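PDB 5O9X: phosphoacetylglucosamine mutase from Aspergillus lentulus, which interconverts N-acetylglucosamine 6-phosphate and N-acetylglucosamine 1-phosphate, a phosphoryl transfer on the route to UDP-N-acetylglucosamine. Local coordinates for residues A[415-420]-A[432-437]. The protein carries 1 engineered substitution. Numbering follows the deposited sequence.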
# COMPACT_ATOMS: atom_id res chain seq x y z
N GLN A 415 18.28 2.38 15.03
CA GLN A 415 19.05 2.26 13.78
C GLN A 415 18.61 1.02 13.03
O GLN A 415 18.39 1.07 11.81
CB GLN A 415 20.59 2.15 14.08
CG GLN A 415 21.20 3.36 14.79
CD GLN A 415 22.62 3.09 15.37
OE1 GLN A 415 23.06 1.92 15.46
NE2 GLN A 415 23.35 4.17 15.72
N ALA A 416 18.44 -0.09 13.76
CA ALA A 416 18.01 -1.32 13.13
C ALA A 416 16.56 -1.14 12.47
O ALA A 416 16.28 -1.65 11.35
CB ALA A 416 18.00 -2.46 14.16
N LEU A 417 15.69 -0.44 13.19
CA LEU A 417 14.31 -0.18 12.72
C LEU A 417 14.35 0.57 11.37
O LEU A 417 13.58 0.29 10.46
CB LEU A 417 13.61 0.59 13.86
CG LEU A 417 12.14 0.95 13.84
CD1 LEU A 417 11.58 0.82 15.27
CD2 LEU A 417 12.17 2.41 13.41
N THR A 418 15.28 1.52 11.21
CA THR A 418 15.37 2.25 9.99
C THR A 418 15.85 1.32 8.87
O THR A 418 15.57 1.60 7.72
CB THR A 418 16.33 3.50 10.04
OG1 THR A 418 17.68 3.07 10.25
CG2 THR A 418 15.92 4.55 11.14
N ASP A 419 16.58 0.24 9.18
CA ASP A 419 16.89 -0.71 8.07
C ASP A 419 15.81 -1.76 7.82
O ASP A 419 15.76 -2.40 6.76
CB ASP A 419 18.20 -1.46 8.34
CG ASP A 419 19.39 -0.56 8.16
OD1 ASP A 419 19.41 0.26 7.20
OD2 ASP A 419 20.23 -0.64 9.04
N LEU A 420 14.99 -1.98 8.84
CA LEU A 420 13.91 -2.97 8.73
C LEU A 420 12.74 -2.33 7.91
O LEU A 420 12.14 -3.01 7.06
CB LEU A 420 13.43 -3.43 10.10
CG LEU A 420 12.25 -4.44 10.16
CD1 LEU A 420 12.70 -5.84 9.70
CD2 LEU A 420 11.62 -4.62 11.54
N MET A 432 4.80 -6.48 9.26
CA MET A 432 4.56 -7.61 10.17
C MET A 432 5.79 -7.85 11.10
O MET A 432 5.62 -8.00 12.32
CB MET A 432 4.35 -8.81 9.32
CG MET A 432 3.75 -10.02 9.94
SD MET A 432 4.65 -11.48 9.32
CE MET A 432 5.89 -11.22 10.67
N LEU A 433 7.03 -7.88 10.55
CA LEU A 433 8.18 -8.11 11.45
C LEU A 433 8.30 -6.93 12.45
O LEU A 433 8.71 -7.09 13.61
CB LEU A 433 9.50 -8.20 10.62
CG LEU A 433 9.57 -9.45 9.66
CD1 LEU A 433 10.83 -9.35 8.77
CD2 LEU A 433 9.56 -10.77 10.48
N LEU A 434 8.04 -5.71 11.96
CA LEU A 434 8.01 -4.54 12.85
C LEU A 434 7.06 -4.72 14.04
O LEU A 434 7.48 -4.56 15.21
CB LEU A 434 7.62 -3.29 12.07
CG LEU A 434 7.36 -1.97 12.86
CD1 LEU A 434 8.62 -1.46 13.48
CD2 LEU A 434 6.72 -0.92 11.97
N VAL A 435 5.84 -5.10 13.76
CA VAL A 435 4.86 -5.33 14.83
C VAL A 435 5.32 -6.45 15.79
O VAL A 435 5.30 -6.28 17.04
CB VAL A 435 3.50 -5.74 14.24
CG1 VAL A 435 2.58 -6.25 15.33
CG2 VAL A 435 2.86 -4.51 13.54
N GLU A 436 5.83 -7.51 15.21
CA GLU A 436 6.38 -8.61 16.06
C GLU A 436 7.51 -8.13 17.01
O GLU A 436 7.50 -8.51 18.20
CB GLU A 436 6.86 -9.80 15.20
CG GLU A 436 5.65 -10.58 14.53
CD GLU A 436 4.62 -11.08 15.56
OE1 GLU A 436 5.02 -11.70 16.59
OE2 GLU A 436 3.40 -10.84 15.38
N ALA A 437 8.46 -7.34 16.45
CA ALA A 437 9.54 -6.78 17.22
C ALA A 437 8.99 -5.85 18.30
O ALA A 437 9.45 -5.90 19.46
CB ALA A 437 10.51 -6.01 16.30
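L420 and L434 have the nearest CA atoms, 7.4 Å apart, between the end of helix 405-420 and helix 428-442, whose segments run nearly antiparallel at 155° with their axes 10.9 Å apart. The two helices illustrate how the facing surfaces of a helical hairpin can be packed by leucines. The L420 side chain sets off toward the partner helix: chi1 of 178° carries CG outward, and the fork at CG, turned by chi2 of 72°, sends the methyls to different neighbours. CD2 rests against the backbone, 3.8 Å from the N of L434, while CD1 reaches CD1 of L433 at 4.1 Å, the two side chains meeting at about a right angle. One turn earlier, L417 starts from the flank of its helix, yet its CD1 extends to CD1 of L434, 4.1 Å away, methyl against methyl. The hairpin packs through L417 on helix 306-324 and strand 385-389 and through L433 on helix 188-202, while E436 reaches R279 and Y292 of a different sheet. All four leucines are buried and no hydrogen bond crosses between the segments, so this contact rests on dispersion and the hydrophobic effect; nearby, S430 OG adds a polar tie to L420 O.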